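Local coordinates for protein aminotransferase, class III (Deinococcus radiodurans, PDB 3I4J) that probably acts as a pyridoxal phosphate-dependent aminotransferase of class III, transferring amino groups between amine donors and keto acceptors, at residues A331-L336 / L353-G358; E197-A202 / P243-R248; A41-G46 / E316-A321; G20-D25 / A411-G416. The protein carries 1 engineered substitution. One frame throughout, in Å; residues are numbered along the deposited sequence.

Contact 1: residues A331-L336 / L353-G358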
# COMPACT_ATOMS: atom_id res chain seq x y z
N ALA C 331 3.51 -31.73 -15.40
CA ALA C 331 3.40 -32.94 -16.21
C ALA C 331 2.16 -32.84 -17.09
O ALA C 331 2.17 -33.27 -18.25
CB ALA C 331 3.32 -34.17 -15.31
N GLY C 332 1.09 -32.28 -16.53
CA GLY C 332 -0.14 -32.12 -17.28
C GLY C 332 -0.01 -31.16 -18.44
O GLY C 332 -0.54 -31.40 -19.52
N LEU C 333 0.70 -30.06 -18.22
CA LEU C 333 0.91 -29.07 -19.28
C LEU C 333 1.78 -29.67 -20.38
O LEU C 333 1.57 -29.40 -21.57
CB LEU C 333 1.58 -27.82 -18.71
CG LEU C 333 0.81 -27.04 -17.64
CD1 LEU C 333 1.69 -25.92 -17.09
CD2 LEU C 333 -0.48 -26.46 -18.23
N GLN C 334 2.76 -30.48 -19.99
CA GLN C 334 3.64 -31.10 -20.97
C GLN C 334 2.84 -32.12 -21.79
O GLN C 334 3.07 -32.28 -22.99
CB GLN C 334 4.83 -31.78 -20.25
CG GLN C 334 5.70 -30.78 -19.47
CD GLN C 334 6.79 -31.44 -18.64
OE1 GLN C 334 6.57 -32.47 -18.01
NE2 GLN C 334 7.97 -30.83 -18.62
N ALA C 335 1.89 -32.78 -21.14
CA ALA C 335 1.05 -33.76 -21.82
C ALA C 335 0.14 -33.08 -22.85
O ALA C 335 -0.17 -33.65 -23.89
CB ALA C 335 0.22 -34.53 -20.81
N LEU C 336 -0.28 -31.85 -22.55
CA LEU C 336 -1.15 -31.10 -23.45
C LEU C 336 -0.45 -30.63 -24.73
O LEU C 336 -1.12 -30.38 -25.73
CB LEU C 336 -1.75 -29.89 -22.73
CG LEU C 336 -2.89 -30.16 -21.74
CD1 LEU C 336 -3.23 -28.88 -20.98
CD2 LEU C 336 -4.11 -30.68 -22.49
N LEU C 353 4.07 -21.66 -12.83
CA LEU C 353 4.29 -22.25 -14.14
C LEU C 353 4.00 -21.28 -15.27
O LEU C 353 3.31 -20.28 -15.09
CB LEU C 353 3.42 -23.50 -14.30
CG LEU C 353 3.55 -24.57 -13.22
CD1 LEU C 353 2.48 -24.35 -12.14
CD2 LEU C 353 3.38 -25.95 -13.85
N GLY C 354 4.53 -21.59 -16.45
CA GLY C 354 4.31 -20.73 -17.60
C GLY C 354 4.16 -21.50 -18.89
O GLY C 354 4.73 -22.59 -19.05
N VAL C 355 3.38 -20.94 -19.80
CA VAL C 355 3.14 -21.54 -21.10
C VAL C 355 3.38 -20.47 -22.14
O VAL C 355 2.77 -19.40 -22.10
CB VAL C 355 1.68 -22.05 -21.24
CG1 VAL C 355 1.43 -22.60 -22.64
CG2 VAL C 355 1.40 -23.13 -20.20
N VAL C 356 4.31 -20.73 -23.06
CA VAL C 356 4.62 -19.79 -24.12
C VAL C 356 3.89 -20.27 -25.37
O VAL C 356 4.02 -21.43 -25.77
CB VAL C 356 6.14 -19.73 -24.39
CG1 VAL C 356 6.43 -18.76 -25.53
CG2 VAL C 356 6.87 -19.32 -23.13
N LEU C 357 3.11 -19.38 -25.97
CA LEU C 357 2.32 -19.73 -27.15
C LEU C 357 2.82 -19.08 -28.43
O LEU C 357 3.44 -18.02 -28.40
CB LEU C 357 0.87 -19.34 -26.92
CG LEU C 357 0.22 -19.96 -25.68
CD1 LEU C 357 -1.05 -19.21 -25.33
CD2 LEU C 357 -0.07 -21.43 -25.94
N GLY C 358 2.54 -19.74 -29.56
CA GLY C 358 2.95 -19.23 -30.86
C GLY C 358 2.24 -19.97 -31.98
O GLY C 358 1.46 -20.88 -31.73
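Helix 318-339 packs against strand 352-357, and although segments 331-336 and 353-358 share no main-chain bond, their closest approach places the CA atoms of Leu-333 and Val-355 8.1 Å apart. That spacing is filled by branched aliphatic side chains. Leu-333 points toward the strand and does the touching from the helix side with a single methyl: its CD1 reaches Leu-353 CD2 at 3.7 Å and also lies 4.1 Å from Leu-353 CB. The same CD1 is 4.2 Å from Val-355 CG2, a looser touch, so one methyl of the helix lies over two residues of the strand. The two leucines cross obliquely. With CG of Leu-333 opposite the carbonyl carbon (chi1 -62°) and an extended second torsion (174°), CD1 is carried out to the end of the chain, where it can reach both partners. On the strand, Leu-353 and Val-355 both turn to the helix because they are two positions apart, while Gly-354 between them has no side chain to offer. Valine suits the extended strand, and the longer leucines bridge the space between layers. Leu-333 is enclosed further by Val-346 and Leu-403 of the neighbouring strands and by Leu-418 and Leu-421 of helix 411-428. The strand itself lies between strands 343-349 and 400-403, bonded through Leu-353 to Leu-403 and through Gly-354 to Arg-347. Helices stacked on one face of an antiparallel sheet, sealed by leucine and valine, form the alpha/beta sandwich of the small C-terminal domain in fold type I pyridoxal phosphate enzymes.

Contact 2: residues E197-A202 / P243-R248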
# COMPACT_ATOMS: atom_id res chain seq x y z
N GLU C 197 14.57 -11.68 -9.77
CA GLU C 197 13.53 -12.60 -9.31
C GLU C 197 14.20 -13.95 -9.52
O GLU C 197 14.66 -14.24 -10.63
CB GLU C 197 12.30 -12.56 -10.22
CG GLU C 197 11.55 -11.25 -10.31
CD GLU C 197 10.49 -11.29 -11.40
OE1 GLU C 197 10.83 -11.10 -12.58
OE2 GLU C 197 9.32 -11.53 -11.06
N PRO C 198 14.28 -14.80 -8.49
CA PRO C 198 14.93 -16.10 -8.70
C PRO C 198 14.28 -16.84 -9.88
O PRO C 198 14.96 -17.40 -10.74
CB PRO C 198 14.71 -16.81 -7.36
CG PRO C 198 14.75 -15.67 -6.38
CD PRO C 198 13.89 -14.62 -7.08
N VAL C 199 12.95 -16.84 -9.89
CA VAL C 199 12.17 -17.44 -10.96
C VAL C 199 11.34 -16.27 -11.44
O VAL C 199 10.66 -15.62 -10.64
CB VAL C 199 11.25 -18.57 -10.43
CG1 VAL C 199 10.35 -19.07 -11.55
CG2 VAL C 199 12.10 -19.72 -9.90
N VAL C 200 11.41 -15.98 -12.73
CA VAL C 200 10.69 -14.84 -13.31
C VAL C 200 9.18 -14.99 -13.30
O VAL C 200 8.64 -16.08 -13.46
CB VAL C 200 11.17 -14.58 -14.76
CG1 VAL C 200 10.42 -13.40 -15.37
CG2 VAL C 200 12.67 -14.29 -14.76
N GLY C 201 8.50 -13.86 -13.12
CA GLY C 201 7.05 -13.85 -13.08
C GLY C 201 6.41 -13.52 -14.41
O GLY C 201 6.77 -14.07 -15.45
N ALA C 202 5.46 -12.59 -14.38
CA ALA C 202 4.71 -12.16 -15.56
C ALA C 202 5.54 -11.80 -16.79
O ALA C 202 5.17 -12.17 -17.91
CB ALA C 202 3.81 -10.99 -15.19
N PRO C 243 10.73 -22.42 0.86
CA PRO C 243 10.34 -21.20 1.60
C PRO C 243 10.62 -19.97 0.74
O PRO C 243 9.77 -19.10 0.60
CB PRO C 243 11.21 -21.27 2.85
CG PRO C 243 11.26 -22.77 3.10
CD PRO C 243 11.52 -23.32 1.71
N LEU C 244 11.83 -19.91 0.19
CA LEU C 244 12.22 -18.84 -0.73
C LEU C 244 12.74 -19.61 -1.95
O LEU C 244 13.48 -20.58 -1.80
CB LEU C 244 13.32 -17.96 -0.14
CG LEU C 244 12.93 -17.03 1.01
CD1 LEU C 244 14.16 -16.32 1.55
CD2 LEU C 244 11.89 -16.01 0.52
N ALA C 245 12.34 -19.19 -3.14
CA ALA C 245 12.76 -19.87 -4.36
C ALA C 245 14.27 -19.90 -4.55
O ALA C 245 14.81 -20.87 -5.10
CB ALA C 245 12.10 -19.22 -5.58
N LEU C 246 14.94 -18.85 -4.11
CA LEU C 246 16.40 -18.76 -4.26
C LEU C 246 17.12 -19.94 -3.63
O LEU C 246 18.15 -20.39 -4.14
CB LEU C 246 16.91 -17.45 -3.64
CG LEU C 246 18.39 -17.13 -3.86
CD1 LEU C 246 18.65 -16.98 -5.36
CD2 LEU C 246 18.78 -15.85 -3.13
N SER C 247 16.58 -20.43 -2.52
CA SER C 247 17.17 -21.55 -1.78
C SER C 247 17.24 -22.85 -2.58
O SER C 247 17.99 -23.76 -2.22
CB SER C 247 16.39 -21.80 -0.49
OG SER C 247 16.45 -20.67 0.36
N ARG C 248 16.46 -22.96 -3.64
CA ARG C 248 16.48 -24.17 -4.45
C ARG C 248 17.86 -24.34 -5.07
O ARG C 248 18.24 -25.45 -5.47
CB ARG C 248 15.41 -24.11 -5.55
CG ARG C 248 13.98 -24.17 -5.01
CD ARG C 248 12.97 -24.13 -6.14
NE ARG C 248 13.08 -25.29 -7.02
CZ ARG C 248 12.39 -26.42 -6.87
NH1 ARG C 248 11.51 -26.54 -5.89
NH2 ARG C 248 12.59 -27.43 -7.72
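Pro-198 fits against the short 3-10 turn at Ala-245 and Leu-246, where two loops meet beyond the C-terminal ends of the adjacent parallel strands 191-196 and 227-231, in the large-domain sheet of a fold type I enzyme. The bump is the CB-CG edge of the proline ring. The hollow it enters is shallow, walled by the CB of Ala-245 and the CB of Leu-246 and floored by the peptide between them, with Pro-198 CB only 3.8 Å from Leu-246 N. That nitrogen is not left without an acceptor: Glu-232 takes both Leu-246 N and Ala-245 N with its two carboxylate oxygens. On the 243-248 side, the Ala-245 methyl is itself a small knob between Pro-198 CB, at 4.0 Å, and Val-199 CG2, at 4.3 Å. Alanine is small enough to let the loops come this close, and a rigid proline brings a preformed edge. Leu-246 lies roughly at right angles to the ring; CG opposite its own backbone N (chi1 -173°) carries the branched end on to Phe-228, Ala-230 and Pro-254, leaving the root of the side chain for the proline, with Pro-198 CG 3.9 Å from Leu-246 CB.

Contact 3: residues A41-G46 / E316-A321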
# COMPACT_ATOMS: atom_id res chain seq x y z
N ALA C 41 -3.39 -15.47 -3.56
CA ALA C 41 -4.10 -16.37 -2.64
C ALA C 41 -3.46 -17.74 -2.46
O ALA C 41 -4.05 -18.78 -2.78
CB ALA C 41 -5.55 -16.54 -3.10
N ASN C 42 -2.26 -17.74 -1.89
CA ASN C 42 -1.48 -18.96 -1.68
C ASN C 42 -2.09 -20.06 -0.83
O ASN C 42 -1.80 -21.23 -1.05
CB ASN C 42 -0.11 -18.59 -1.12
CG ASN C 42 0.77 -17.88 -2.14
OD1 ASN C 42 0.31 -17.51 -3.22
ND2 ASN C 42 2.03 -17.66 -1.79
N ILE C 43 -2.92 -19.71 0.16
CA ILE C 43 -3.49 -20.76 1.00
C ILE C 43 -4.97 -21.02 0.75
O ILE C 43 -5.64 -21.72 1.52
CB ILE C 43 -3.25 -20.48 2.50
CG1 ILE C 43 -4.07 -19.28 2.98
CG2 ILE C 43 -1.77 -20.21 2.73
CD1 ILE C 43 -4.00 -19.07 4.49
N GLY C 44 -5.49 -20.47 -0.35
CA GLY C 44 -6.88 -20.67 -0.68
C GLY C 44 -7.79 -19.62 -0.08
O GLY C 44 -7.37 -18.84 0.77
N HIS C 45 -9.04 -19.61 -0.52
CA HIS C 45 -10.01 -18.63 -0.05
C HIS C 45 -10.91 -19.11 1.07
O HIS C 45 -11.15 -20.31 1.23
CB HIS C 45 -10.88 -18.17 -1.22
CG HIS C 45 -10.09 -17.61 -2.37
ND1 HIS C 45 -9.82 -18.34 -3.51
CD2 HIS C 45 -9.52 -16.40 -2.55
CE1 HIS C 45 -9.11 -17.60 -4.34
NE2 HIS C 45 -8.91 -16.42 -3.79
N GLY C 46 -11.41 -18.16 1.85
CA GLY C 46 -12.33 -18.45 2.94
C GLY C 46 -11.79 -19.04 4.22
O GLY C 46 -12.53 -19.72 4.94
N GLU C 316 0.36 -27.15 7.37
CA GLU C 316 -0.09 -27.95 6.24
C GLU C 316 1.05 -28.29 5.27
O GLU C 316 0.82 -28.96 4.26
CB GLU C 316 -1.22 -27.24 5.48
CG GLU C 316 -2.43 -26.89 6.34
CD GLU C 316 -3.60 -26.33 5.55
OE1 GLU C 316 -3.43 -25.97 4.37
OE2 GLU C 316 -4.71 -26.26 6.12
N ASP C 317 2.26 -27.83 5.58
CA ASP C 317 3.43 -28.06 4.74
C ASP C 317 3.08 -27.74 3.29
O ASP C 317 3.23 -28.58 2.39
CB ASP C 317 3.93 -29.51 4.86
CG ASP C 317 5.21 -29.76 4.07
OD1 ASP C 317 5.98 -28.79 3.86
OD2 ASP C 317 5.45 -30.92 3.66
N LEU C 318 2.61 -26.53 3.07
CA LEU C 318 2.22 -26.11 1.73
C LEU C 318 3.44 -25.97 0.82
O LEU C 318 3.31 -25.97 -0.40
CB LEU C 318 1.42 -24.80 1.80
CG LEU C 318 0.07 -24.93 2.52
CD1 LEU C 318 -0.69 -23.62 2.42
CD2 LEU C 318 -0.76 -26.05 1.90
N THR C 319 4.63 -25.85 1.41
CA THR C 319 5.84 -25.75 0.62
C THR C 319 6.05 -27.12 -0.04
O THR C 319 6.38 -27.22 -1.23
CB THR C 319 7.06 -25.42 1.50
OG1 THR C 319 6.89 -24.12 2.09
CG2 THR C 319 8.33 -25.43 0.67
N GLY C 320 5.83 -28.17 0.74
CA GLY C 320 5.97 -29.53 0.24
C GLY C 320 4.86 -29.83 -0.75
O GLY C 320 5.06 -30.53 -1.74
N ALA C 321 3.68 -29.28 -0.47
CA ALA C 321 2.51 -29.47 -1.32
C ALA C 321 2.77 -28.84 -2.69
O ALA C 321 2.40 -29.40 -3.71
CB ALA C 321 1.28 -28.84 -0.68
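Ile-43, in the type I turn from Ala-41 to Gly-44, meets Leu-318 at the start of helix 318-339. Along 316-321, Glu-316 comes first, its OE2 in a salt bridge with Arg-47, which also donates to Ile-43 O. Asp-317 follows with a positive phi of 47°, ending helix 300-315 in a Schellman motif and acting at once as N-cap of the next helix. Its OD1 accepts from Gly-320 N at 3.2 Å, the donor standing well above the carboxylate plane. Leu-318 then carries the contact: its CD1 is 3.6 Å from Ile-43 CG2 and 4.1 Å from Ile-43 CB, the side chains crossing near a right angle. In Ile-43, chi1 of 70° puts CG1 between the backbone N and the carbonyl carbon and leaves CG2 to face the leucine. Ile-43 also packs on Val-309, Ile-312 and Val-313 of helix 300-315, a setting suited to a broad branched side chain. Thr-319 leans on Pro-243. Gly-320 suits its place because a CB would run into Asp-317 OD2, and Ala-321 N closes the first turn on Asp-317 O at 3.0 Å. The side-chain contact is thus aliphatic, with Asn-42 O at its margin, and has no directional bond of its own; Arg-47 bridges the two segments by a polar route, while the Asp-317 cap marks where the helix begins.

Contact 4: residues G20-D25 / A411-G416. Engineered in segment 411-416: Gly-416 (natural residue Glu).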
# COMPACT_ATOMS: atom_id res chain seq x y z
N GLY C 20 -11.81 -22.28 -0.81
CA GLY C 20 -10.71 -23.11 -1.29
C GLY C 20 -10.08 -22.52 -2.53
O GLY C 20 -9.63 -21.38 -2.52
N VAL C 21 -10.05 -23.30 -3.61
CA VAL C 21 -9.46 -22.80 -4.85
C VAL C 21 -10.54 -22.22 -5.77
O VAL C 21 -10.26 -21.89 -6.92
CB VAL C 21 -8.71 -23.93 -5.61
CG1 VAL C 21 -7.64 -24.53 -4.71
CG2 VAL C 21 -9.69 -25.01 -6.07
N PHE C 22 -11.76 -22.08 -5.25
CA PHE C 22 -12.87 -21.56 -6.06
C PHE C 22 -13.44 -20.19 -5.70
O PHE C 22 -13.43 -19.78 -4.54
CB PHE C 22 -14.02 -22.57 -6.04
CG PHE C 22 -13.67 -23.91 -6.59
CD1 PHE C 22 -13.59 -24.12 -7.96
CD2 PHE C 22 -13.41 -24.97 -5.73
CE1 PHE C 22 -13.25 -25.37 -8.47
CE2 PHE C 22 -13.06 -26.23 -6.24
CZ PHE C 22 -12.99 -26.42 -7.61
N LEU C 23 -13.95 -19.51 -6.72
CA LEU C 23 -14.59 -18.21 -6.57
C LEU C 23 -16.01 -18.30 -7.13
O LEU C 23 -16.25 -19.04 -8.10
CB LEU C 23 -13.81 -17.13 -7.32
CG LEU C 23 -12.43 -16.75 -6.78
CD1 LEU C 23 -11.80 -15.73 -7.73
CD2 LEU C 23 -12.55 -16.16 -5.38
N TYR C 24 -16.94 -17.56 -6.54
CA TYR C 24 -18.33 -17.58 -7.00
C TYR C 24 -18.81 -16.14 -7.21
O TYR C 24 -18.53 -15.28 -6.38
CB TYR C 24 -19.23 -18.23 -5.93
CG TYR C 24 -18.84 -19.64 -5.53
CD1 TYR C 24 -19.53 -20.75 -6.03
CD2 TYR C 24 -17.77 -19.87 -4.66
CE1 TYR C 24 -19.17 -22.05 -5.66
CE2 TYR C 24 -17.40 -21.16 -4.29
CZ TYR C 24 -18.11 -22.24 -4.79
OH TYR C 24 -17.72 -23.52 -4.45
N ASP C 25 -19.51 -15.87 -8.32
CA ASP C 25 -20.00 -14.52 -8.54
C ASP C 25 -21.49 -14.39 -8.24
O ASP C 25 -22.14 -15.38 -7.87
CB ASP C 25 -19.68 -14.01 -9.97
CG ASP C 25 -20.35 -14.82 -11.07
OD1 ASP C 25 -21.34 -15.53 -10.81
OD2 ASP C 25 -19.89 -14.71 -12.23
N ALA C 411 -4.99 -32.80 -5.66
CA ALA C 411 -4.61 -33.48 -6.89
C ALA C 411 -5.78 -33.49 -7.87
O ALA C 411 -5.61 -33.26 -9.06
CB ALA C 411 -4.16 -34.91 -6.59
N ALA C 412 -6.98 -33.76 -7.35
CA ALA C 412 -8.17 -33.80 -8.19
C ALA C 412 -8.43 -32.43 -8.81
O ALA C 412 -8.81 -32.32 -9.97
CB ALA C 412 -9.38 -34.26 -7.38
N GLU C 413 -8.22 -31.38 -8.01
CA GLU C 413 -8.43 -30.02 -8.50
C GLU C 413 -7.39 -29.63 -9.55
O GLU C 413 -7.67 -28.85 -10.45
CB GLU C 413 -8.44 -29.04 -7.32
CG GLU C 413 -9.54 -29.38 -6.30
CD GLU C 413 -9.53 -28.49 -5.07
OE1 GLU C 413 -8.44 -28.05 -4.64
OE2 GLU C 413 -10.63 -28.26 -4.51
N VAL C 414 -6.18 -30.19 -9.45
CA VAL C 414 -5.16 -29.91 -10.45
C VAL C 414 -5.62 -30.51 -11.78
O VAL C 414 -5.48 -29.90 -12.84
CB VAL C 414 -3.77 -30.51 -10.06
CG1 VAL C 414 -2.83 -30.48 -11.27
CG2 VAL C 414 -3.16 -29.71 -8.93
N ASP C 415 -6.21 -31.70 -11.73
CA ASP C 415 -6.69 -32.33 -12.95
C ASP C 415 -7.86 -31.53 -13.53
O ASP C 415 -7.99 -31.41 -14.75
CB ASP C 415 -7.13 -33.78 -12.70
CG ASP C 415 -5.95 -34.70 -12.48
OD1 ASP C 415 -4.91 -34.52 -13.15
OD2 ASP C 415 -6.06 -35.62 -11.64
N GLY C 416 -8.69 -30.97 -12.65
CA GLY C 416 -9.81 -30.17 -13.11
C GLY C 416 -9.33 -28.91 -13.81
O GLY C 416 -9.87 -28.49 -14.83
O HOH W 1 -11.02 -25.98 -2.98
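The turn of the N-terminal beta hairpin, joining strands 14-19 and 22-25, and the start of the second strand bring Val-21 and Phe-22 up to Glu-413 in the first turn of helix 411-428. Gly-20 opens the turn with a positive phi that a glycine takes readily. Glu-413 reaches out extended beyond CG (chi2 176°), and its carboxylate is approached by Val-21 from the opposite direction. Both valine methyls face OE1: Val-21 CG1 and CG2 each lie 3.6 Å from Glu-413 OE1. The other oxygen, Glu-413 OE2, is 3.6 Å from Phe-22 CE2, with ring and carboxylate planes nearly perpendicular at 85°. Val-21 CG2 also rests on one face of the phenylalanine ring, toward its rim, and the ring has a cation-pi partner in Arg-30. The polar link is a water that accepts from Val-21 N at 2.9 Å and donates to Glu-413 OE2 at 2.8 Å. OE1 accepts from Thr-410 N, just ahead of the helix. With an alanine here the carboxylate is gone, and the water and Thr-410 N would probably be left without this acceptor, with a gap beside the Val-21 methyls. A glutamate can lie against apolar groups in this way because each oxygen has a donor, OE1 from its own helix start and OE2 from the water, so the polar link between segments 20-25 and 411-416 runs through a water.

Overall arrangement
Helix 318-339 is shared by contacts 1 and 3: contact 3 lies at its first turn and contact 1 near its far end, with centres about 23 Å apart. Contact 3 is the hub. It touches contact 2 where Thr-319 CG2 packs 3.8 Å from Pro-243 N, and contact 4 where His-45 N lies 2.7 Å from Gly-20 O, a probable hydrogen bond. Contacts 1 and 4 do not touch, their nearest atoms being about 7 Å apart. Contact 2 is the innermost, its centre about 7 Å from the chain centre, beside the strand ends where fold type I enzymes generally hold the cofactor. Beside contacts 3 and 4, His-45 packs on Phe-63 and Leu-23 on Phe-69, both of the second subunit.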